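Local coordinates for protein alanyl-tRNA synthetase (Aquifex aeolicus, PDB 3G98) that forms the C-Ala domain of alanine-tRNA ligase, thought to bring the editing and aminoacylation functions of the enzyme together on one tRNA, at residues 32-35 against 36-40; 63-66 against 67-70; 100-103 against 104-108. All coordinates share one frame; numbering follows the deposited sequence.

Contact 1 of 3, residues 32-35 against 36-40; sequences RQRT and KKDVV
The carboxylate of Asp-38 reaches back over the turn to the backbone of Thr-35, and this polar grip carries the contact. Thr-35 N donates to Asp-38 OD2 at 2.6 Å, a short bond with an N-H...O angle of 162°; it arrives on the syn side of OD2, 28° out of the carboxylate plane. With CG anti to the carbonyl carbon (chi1 -63°), the carboxylate is carried to that amide, and Arg-34 CB sits beside the same oxygen, 3.0 Å from OD2. A second bond, Lys-37 N to Thr-35 OG1 at 3.1 Å, rests on a less certain hydroxyl position. OD1 also takes a weak bond from His-12 NE2. Ser-57, just past the end of strand 49-56, bonds through OG to Arg-32 O and Asp-38 N, while the Arg-32 guanidinium runs off to Val-56 O, Asp-29 and Asp-86. Were Asp-38 replaced by alanine, the Thr-35 amide would probably lose its acceptor and the loop one of its ties.

Apolar packing is slighter: Val-40 CG2 meets Arg-32 CB at 4.0 Å. An Asp side chain that accepts a backbone N-H of the preceding loop thus ties the connection between helix 21-31 and strand 38-46 of this alpha and beta fold.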
loop_
_atom_site.group_PDB
_atom_site.type_symbol
_atom_site.label_atom_id
_atom_site.label_comp_id
_atom_site.label_asym_id
_atom_site.label_seq_id
_atom_site.Cartn_x
_atom_site.Cartn_y
_atom_site.Cartn_z
ATOM N N ARG A 32 3.678 1.511 9.879
ATOM C CA ARG A 32 3.311 0.119 10.201
ATOM C C ARG A 32 3.936 -0.362 11.505
ATOM O O ARG A 32 3.678 -1.473 11.955
ATOM C CB ARG A 32 3.608 -0.859 9.053
ATOM C CG ARG A 32 5.015 -0.814 8.496
ATOM C CD ARG A 32 6.031 -1.433 9.437
ATOM N NE ARG A 32 7.360 -1.486 8.821
ATOM C CZ ARG A 32 7.883 -2.576 8.267
ATOM N NH1 ARG A 32 7.204 -3.713 8.268
ATOM N NH2 ARG A 32 9.098 -2.536 7.737
ATOM N N GLN A 33 4.759 0.491 12.096
ATOM C CA GLN A 33 5.420 0.187 13.359
ATOM C C GLN A 33 4.510 0.553 14.527
ATOM O O GLN A 33 4.809 0.259 15.685
ATOM C CB GLN A 33 6.723 0.977 13.456
ATOM C CG GLN A 33 7.753 0.623 12.404
ATOM C CD GLN A 33 8.978 1.512 12.472
ATOM O OE1 GLN A 33 9.215 2.183 13.474
ATOM N NE2 GLN A 33 9.769 1.516 11.404
ATOM N N ARG A 34 3.391 1.188 14.197
ATOM C CA ARG A 34 2.447 1.722 15.168
ATOM C C ARG A 34 1.905 0.613 16.069
ATOM O O ARG A 34 2.158 0.593 17.277
ATOM C CB ARG A 34 1.296 2.405 14.421
ATOM C CG ARG A 34 0.689 3.630 15.097
ATOM C CD ARG A 34 0.117 3.313 16.475
ATOM N NE ARG A 34 -0.953 4.235 16.852
ATOM C CZ ARG A 34 -0.795 5.546 17.009
ATOM N NH1 ARG A 34 0.390 6.106 16.808
ATOM N NH2 ARG A 34 -1.829 6.301 17.358
ATOM N N THR A 35 1.158 -0.308 15.473
ATOM C CA THR A 35 0.590 -1.427 16.209
ATOM C C THR A 35 1.149 -2.751 15.702
ATOM O O THR A 35 2.230 -2.803 15.115
ATOM C CB THR A 35 -0.956 -1.459 16.108
ATOM O OG1 THR A 35 -1.349 -1.767 14.765
ATOM C CG2 THR A 35 -1.559 -0.122 16.526
ATOM N N LYS A 36 0.395 -3.820 15.934
ATOM C CA LYS A 36 0.783 -5.144 15.472
ATOM C C LYS A 36 -0.194 -5.660 14.421
ATOM O O LYS A 36 -0.102 -6.812 13.996
ATOM C CB LYS A 36 0.857 -6.114 16.651
ATOM C CG LYS A 36 1.976 -5.799 17.641
ATOM C CD LYS A 36 2.056 -6.844 18.740
ATOM C CE LYS A 36 0.769 -6.894 19.549
ATOM N NZ LYS A 36 0.817 -7.941 20.607
ATOM N N LYS A 37 -1.119 -4.796 14.002
ATOM C CA LYS A 37 -2.125 -5.169 13.013
ATOM C C LYS A 37 -2.317 -4.116 11.919
ATOM O O LYS A 37 -3.379 -4.046 11.312
ATOM C CB LYS A 37 -3.466 -5.445 13.699
ATOM C CG LYS A 37 -3.997 -4.275 14.516
ATOM C CD LYS A 37 -5.332 -4.610 15.164
ATOM C CE LYS A 37 -6.481 -4.456 14.180
ATOM N NZ LYS A 37 -7.781 -4.869 14.784
ATOM N N ASP A 38 -1.288 -3.311 11.663
ATOM C CA ASP A 38 -1.377 -2.236 10.671
ATOM C C ASP A 38 -1.072 -2.701 9.249
ATOM O O ASP A 38 -0.142 -3.470 9.024
ATOM C CB ASP A 38 -0.409 -1.104 11.022
ATOM C CG ASP A 38 -0.736 -0.441 12.346
ATOM O OD1 ASP A 38 -1.934 -0.256 12.653
ATOM O OD2 ASP A 38 0.214 -0.102 13.079
ATOM N N VAL A 39 -1.869 -2.221 8.301
ATOM C CA VAL A 39 -1.596 -2.370 6.881
ATOM C C VAL A 39 -1.591 -0.953 6.315
ATOM O O VAL A 39 -2.541 -0.198 6.503
ATOM C CB VAL A 39 -2.682 -3.218 6.151
ATOM C CG1 VAL A 39 -2.336 -3.368 4.666
ATOM C CG2 VAL A 39 -2.845 -4.598 6.802
ATOM N N VAL A 40 -0.515 -0.582 5.637
ATOM C CA VAL A 40 -0.381 0.779 5.121
ATOM C C VAL A 40 -0.297 0.721 3.608
ATOM O O VAL A 40 0.554 0.018 3.054
ATOM C CB VAL A 40 0.893 1.450 5.667
ATOM C CG1 VAL A 40 1.036 2.872 5.134
ATOM C CG2 VAL A 40 0.905 1.409 7.193
#

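Contact 2 of 3, residues 63-66 against 67-70; sequences KVNA and KEVI
Asn-65 OD1 reaches forward to the amide of Lys-67, 2.9 Å from Lys-67 N, in a bent and weak capping bond with an N-H...O angle of 128°. The amide group gets there because Asn-65 CG stands anti to the backbone N (chi1 -168°), which sets OD1 alongside the first turn; the same oxygen lies 3.0 Å from Lys-67 CB, and the two side chains run side by side in the same direction. Glu-68 crosses Asn-65 at about a right angle and brings OE2 to 3.7 Å from Asn-65 CB.

Asn-65 is thus the N-cap of helix 66-76, and its main-chain carbonyl holds the first turn more firmly than the weak side-chain bond does. This carbonyl O receives Val-69 N at 3.0 Å, almost straight at 174°, and a weak bond from Glu-68 N as well. Next along, Ile-70 N bonds to Ala-66 O at 2.9 Å. Beside the cap, on the inner side of the turn, Val-64 CG1 packs against Val-69 CG2 at 4.1 Å: the residue before the N-cap meets the fourth residue of the helix, a hydrophobic staple.

Farther out, Val-64 leans on Val-56 and Leu-109, Val-69 on Leu-105 of helix 98-110, and Ile-70 on Phe-52 and Ile-54 of strand 49-56. Ala-66 lies against Ile-54 and against Ala-88 of strand 87-92, and its backbone is hydrogen-bonded to Ala-85.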
loop_
_atom_site.group_PDB
_atom_site.type_symbol
_atom_site.label_atom_id
_atom_site.label_comp_id
_atom_site.label_asym_id
_atom_site.label_seq_id
_atom_site.Cartn_x
_atom_site.Cartn_y
_atom_site.Cartn_z
ATOM N N LYS A 63 -0.063 -13.266 7.258
ATOM C CA LYS A 63 -1.476 -13.015 7.020
ATOM C C LYS A 63 -1.686 -12.104 5.824
ATOM O O LYS A 63 -2.523 -12.386 4.964
ATOM C CB LYS A 63 -2.130 -12.412 8.262
ATOM C CG LYS A 63 -2.201 -13.388 9.423
ATOM C CD LYS A 63 -2.713 -12.733 10.692
ATOM C CE LYS A 63 -2.614 -13.709 11.859
ATOM N NZ LYS A 63 -3.091 -13.133 13.144
ATOM N N VAL A 64 -0.926 -11.013 5.790
ATOM C CA VAL A 64 -0.971 -10.049 4.693
ATOM C C VAL A 64 0.426 -9.919 4.112
ATOM O O VAL A 64 1.286 -9.230 4.665
ATOM C CB VAL A 64 -1.462 -8.663 5.149
ATOM C CG1 VAL A 64 -1.525 -7.702 3.952
ATOM C CG2 VAL A 64 -2.819 -8.777 5.827
ATOM N N ASN A 65 0.646 -10.613 3.004
ATOM C CA ASN A 65 1.951 -10.674 2.370
ATOM C C ASN A 65 2.107 -9.527 1.374
ATOM O O ASN A 65 1.451 -9.506 0.325
ATOM C CB ASN A 65 2.118 -12.032 1.680
ATOM C CG ASN A 65 3.543 -12.294 1.254
ATOM O OD1 ASN A 65 4.251 -11.387 0.825
ATOM N ND2 ASN A 65 3.977 -13.544 1.374
ATOM N N ALA A 66 2.971 -8.568 1.700
ATOM C CA ALA A 66 3.111 -7.384 0.856
ATOM C C ALA A 66 3.650 -7.736 -0.532
ATOM O O ALA A 66 3.364 -7.037 -1.501
ATOM C CB ALA A 66 3.981 -6.323 1.529
ATOM N N LYS A 67 4.421 -8.820 -0.614
ATOM C CA LYS A 67 4.905 -9.350 -1.887
ATOM C C LYS A 67 3.751 -9.650 -2.840
ATOM O O LYS A 67 3.810 -9.313 -4.026
ATOM C CB LYS A 67 5.701 -10.642 -1.658
ATOM C CG LYS A 67 7.208 -10.492 -1.567
ATOM C CD LYS A 67 7.877 -11.876 -1.507
ATOM C CE LYS A 67 9.252 -11.858 -2.147
ATOM N NZ LYS A 67 9.918 -13.182 -2.073
ATOM N N GLU A 68 2.714 -10.311 -2.326
ATOM C CA GLU A 68 1.565 -10.683 -3.141
ATOM C C GLU A 68 0.703 -9.458 -3.413
ATOM O O GLU A 68 0.350 -9.162 -4.553
ATOM C CB GLU A 68 0.705 -11.723 -2.422
ATOM C CG GLU A 68 1.429 -12.995 -2.034
ATOM C CD GLU A 68 0.501 -13.999 -1.386
ATOM O OE1 GLU A 68 -0.700 -14.002 -1.733
ATOM O OE2 GLU A 68 0.973 -14.784 -0.537
ATOM N N VAL A 69 0.374 -8.756 -2.342
ATOM C CA VAL A 69 -0.574 -7.655 -2.385
ATOM C C VAL A 69 -0.092 -6.486 -3.248
ATOM O O VAL A 69 -0.894 -5.819 -3.893
ATOM C CB VAL A 69 -0.884 -7.169 -0.960
ATOM C CG1 VAL A 69 -1.888 -6.031 -0.990
ATOM C CG2 VAL A 69 -1.421 -8.320 -0.130
ATOM N N ILE A 70 1.211 -6.238 -3.257
ATOM C CA ILE A 70 1.737 -5.118 -4.037
ATOM C C ILE A 70 1.450 -5.361 -5.518
ATOM O O ILE A 70 1.119 -4.447 -6.254
ATOM C CB ILE A 70 3.242 -4.887 -3.789
ATOM C CG1 ILE A 70 3.684 -3.517 -4.322
ATOM C CG2 ILE A 70 4.084 -6.009 -4.394
ATOM C CD1 ILE A 70 3.172 -2.338 -3.513
#

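Contact 3 of 3, residues 100-103 against 104-108; sequences EAVK and LLKEI
Residues 100-108 lie within the C-terminal helix 98-110, and the two halves, 100-103 and 104-108, are joined by i to i+4 backbone bonds and by side chains one turn apart. The clearest side-chain meeting is between Val-102 and Lys-106, which cross at a slant: Val-102 CG1 touches Lys-106 CE at 3.6 Å. The lysine starts with CG anti to its carbonyl carbon (chi1 -70°) and then runs fully extended, which carries its aliphatic chain back along the preceding turn. On the way CG passes 3.5 Å from Val-102 O, the carbonyl that also accepts Lys-106 N at 2.9 Å. CE therefore rests on the valine methyl, with CG over its carbonyl oxygen, while the ammonium end goes on to a salt bridge with Glu-4.

The other backbone bonds repeat the same spacing. Leu-104 N donates to Glu-100 O at 3.1 Å, Leu-105 N to Ala-101 O at 3.0 Å, and Glu-107 N to Lys-103 O at 3.0 Å. Side-chain roots pack over these carbonyls: Leu-104 CB is 3.6 Å from Ala-101 O, and Leu-105 CB is 3.6 Å from Val-102 O.

Ala-101, Val-102 and Leu-105 are the buried residues, and all three meet Phe-41 of strand 38-46, while on strand 9-17 Val-102 also touches Tyr-13 and Leu-105 touches Leu-11. Toward helix 66-76, Leu-104 rests on Val-76, whereas Glu-100, Lys-103 and Glu-107 are exposed. Such a division into a buried apolar side and a charged outer side is that of an amphipathic alpha-helix laid on a beta-sheet, here beside a second helix in an alpha and beta fold.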
loop_
_atom_site.group_PDB
_atom_site.type_symbol
_atom_site.label_atom_id
_atom_site.label_comp_id
_atom_site.label_asym_id
_atom_site.label_seq_id
_atom_site.Cartn_x
_atom_site.Cartn_y
_atom_site.Cartn_z
ATOM N N GLU A 100 -9.833 2.718 -6.821
ATOM C CA GLU A 100 -10.149 1.351 -7.219
ATOM C C GLU A 100 -9.144 0.353 -6.615
ATOM O O GLU A 100 -9.510 -0.762 -6.216
ATOM C CB GLU A 100 -10.185 1.243 -8.742
ATOM C CG GLU A 100 -11.399 1.914 -9.405
ATOM C CD GLU A 100 -11.401 3.448 -9.352
ATOM O OE1 GLU A 100 -10.332 4.080 -9.183
ATOM O OE2 GLU A 100 -12.498 4.032 -9.483
ATOM N N ALA A 101 -7.881 0.755 -6.539
ATOM C CA ALA A 101 -6.858 -0.076 -5.892
ATOM C C ALA A 101 -7.159 -0.250 -4.400
ATOM O O ALA A 101 -6.960 -1.339 -3.839
ATOM C CB ALA A 101 -5.462 0.530 -6.091
ATOM N N VAL A 102 -7.637 0.821 -3.761
ATOM C CA VAL A 102 -7.983 0.769 -2.336
ATOM C C VAL A 102 -9.155 -0.179 -2.113
ATOM O O VAL A 102 -9.134 -1.003 -1.186
ATOM C CB VAL A 102 -8.327 2.163 -1.759
ATOM C CG1 VAL A 102 -8.935 2.025 -0.354
ATOM C CG2 VAL A 102 -7.083 3.043 -1.721
ATOM N N LYS A 103 -10.167 -0.074 -2.968
ATOM C CA LYS A 103 -11.316 -0.975 -2.882
ATOM C C LYS A 103 -10.878 -2.440 -2.967
ATOM O O LYS A 103 -11.298 -3.268 -2.149
ATOM C CB LYS A 103 -12.335 -0.636 -3.973
ATOM C CG LYS A 103 -13.661 -1.371 -3.863
ATOM C CD LYS A 103 -14.646 -0.874 -4.926
ATOM C CE LYS A 103 -14.286 -1.423 -6.309
ATOM N NZ LYS A 103 -15.060 -0.795 -7.420
ATOM N N LEU A 104 -10.023 -2.750 -3.943
ATOM C CA LEU A 104 -9.467 -4.097 -4.096
ATOM C C LEU A 104 -8.709 -4.558 -2.850
ATOM O O LEU A 104 -8.873 -5.689 -2.408
ATOM C CB LEU A 104 -8.542 -4.179 -5.324
ATOM C CG LEU A 104 -7.841 -5.532 -5.562
ATOM C CD1 LEU A 104 -8.851 -6.664 -5.675
ATOM C CD2 LEU A 104 -6.969 -5.502 -6.804
ATOM N N LEU A 105 -7.868 -3.691 -2.296
ATOM C CA LEU A 105 -7.107 -4.041 -1.093
ATOM C C LEU A 105 -8.035 -4.361 0.069
ATOM O O LEU A 105 -7.798 -5.315 0.822
ATOM C CB LEU A 105 -6.128 -2.914 -0.704
ATOM C CG LEU A 105 -5.291 -3.153 0.554
ATOM C CD1 LEU A 105 -4.516 -4.457 0.470
ATOM C CD2 LEU A 105 -4.353 -1.965 0.812
ATOM N N LYS A 106 -9.093 -3.574 0.237
ATOM C CA LYS A 106 -10.032 -3.864 1.310
ATOM C C LYS A 106 -10.675 -5.221 1.100
ATOM O O LYS A 106 -10.886 -5.970 2.053
ATOM C CB LYS A 106 -11.106 -2.782 1.420
ATOM C CG LYS A 106 -10.577 -1.455 1.936
ATOM C CD LYS A 106 -11.685 -0.421 1.961
ATOM C CE LYS A 106 -11.156 0.958 2.302
ATOM N NZ LYS A 106 -12.278 1.950 2.410
ATOM N N GLU A 107 -10.984 -5.542 -0.150
ATOM C CA GLU A 107 -11.582 -6.839 -0.466
ATOM C C GLU A 107 -10.581 -7.954 -0.191
ATOM O O GLU A 107 -10.945 -9.037 0.279
ATOM C CB GLU A 107 -12.028 -6.877 -1.926
ATOM C CG GLU A 107 -12.683 -8.191 -2.319
ATOM C CD GLU A 107 -13.945 -8.453 -1.527
ATOM O OE1 GLU A 107 -14.986 -7.847 -1.859
ATOM O OE2 GLU A 107 -13.898 -9.260 -0.572
ATOM N N ILE A 108 -9.313 -7.684 -0.484
ATOM C CA ILE A 108 -8.264 -8.648 -0.207
ATOM C C ILE A 108 -8.141 -8.884 1.296
ATOM O O ILE A 108 -8.108 -10.028 1.749
ATOM C CB ILE A 108 -6.912 -8.211 -0.796
ATOM C CG1 ILE A 108 -6.905 -8.424 -2.314
ATOM C CG2 ILE A 108 -5.765 -8.989 -0.144
ATOM C CD1 ILE A 108 -5.709 -7.789 -3.020
#

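How the contacts relate
The three contacts follow in series along the chain and sit around one mixed sheet. Contact 1 leads from helix 21-31 into strand 38-46, contact 2 begins helix 66-76, and contact 3 lies within helix 98-110. Contacts 1 and 2 have centres about 14 Å apart and meet where Val-39 CG2 packs against Val-64 CG2 at 4.3 Å. Contacts 2 and 3, with centres about 13 Å apart, join helix to helix through Val-69 CG1 and Leu-105 CD1 at 3.4 Å. Contacts 1 and 3 do not touch: their nearest atoms are about 5 Å apart, but Phe-41, the residue following contact 1, packs against the helix of contact 3.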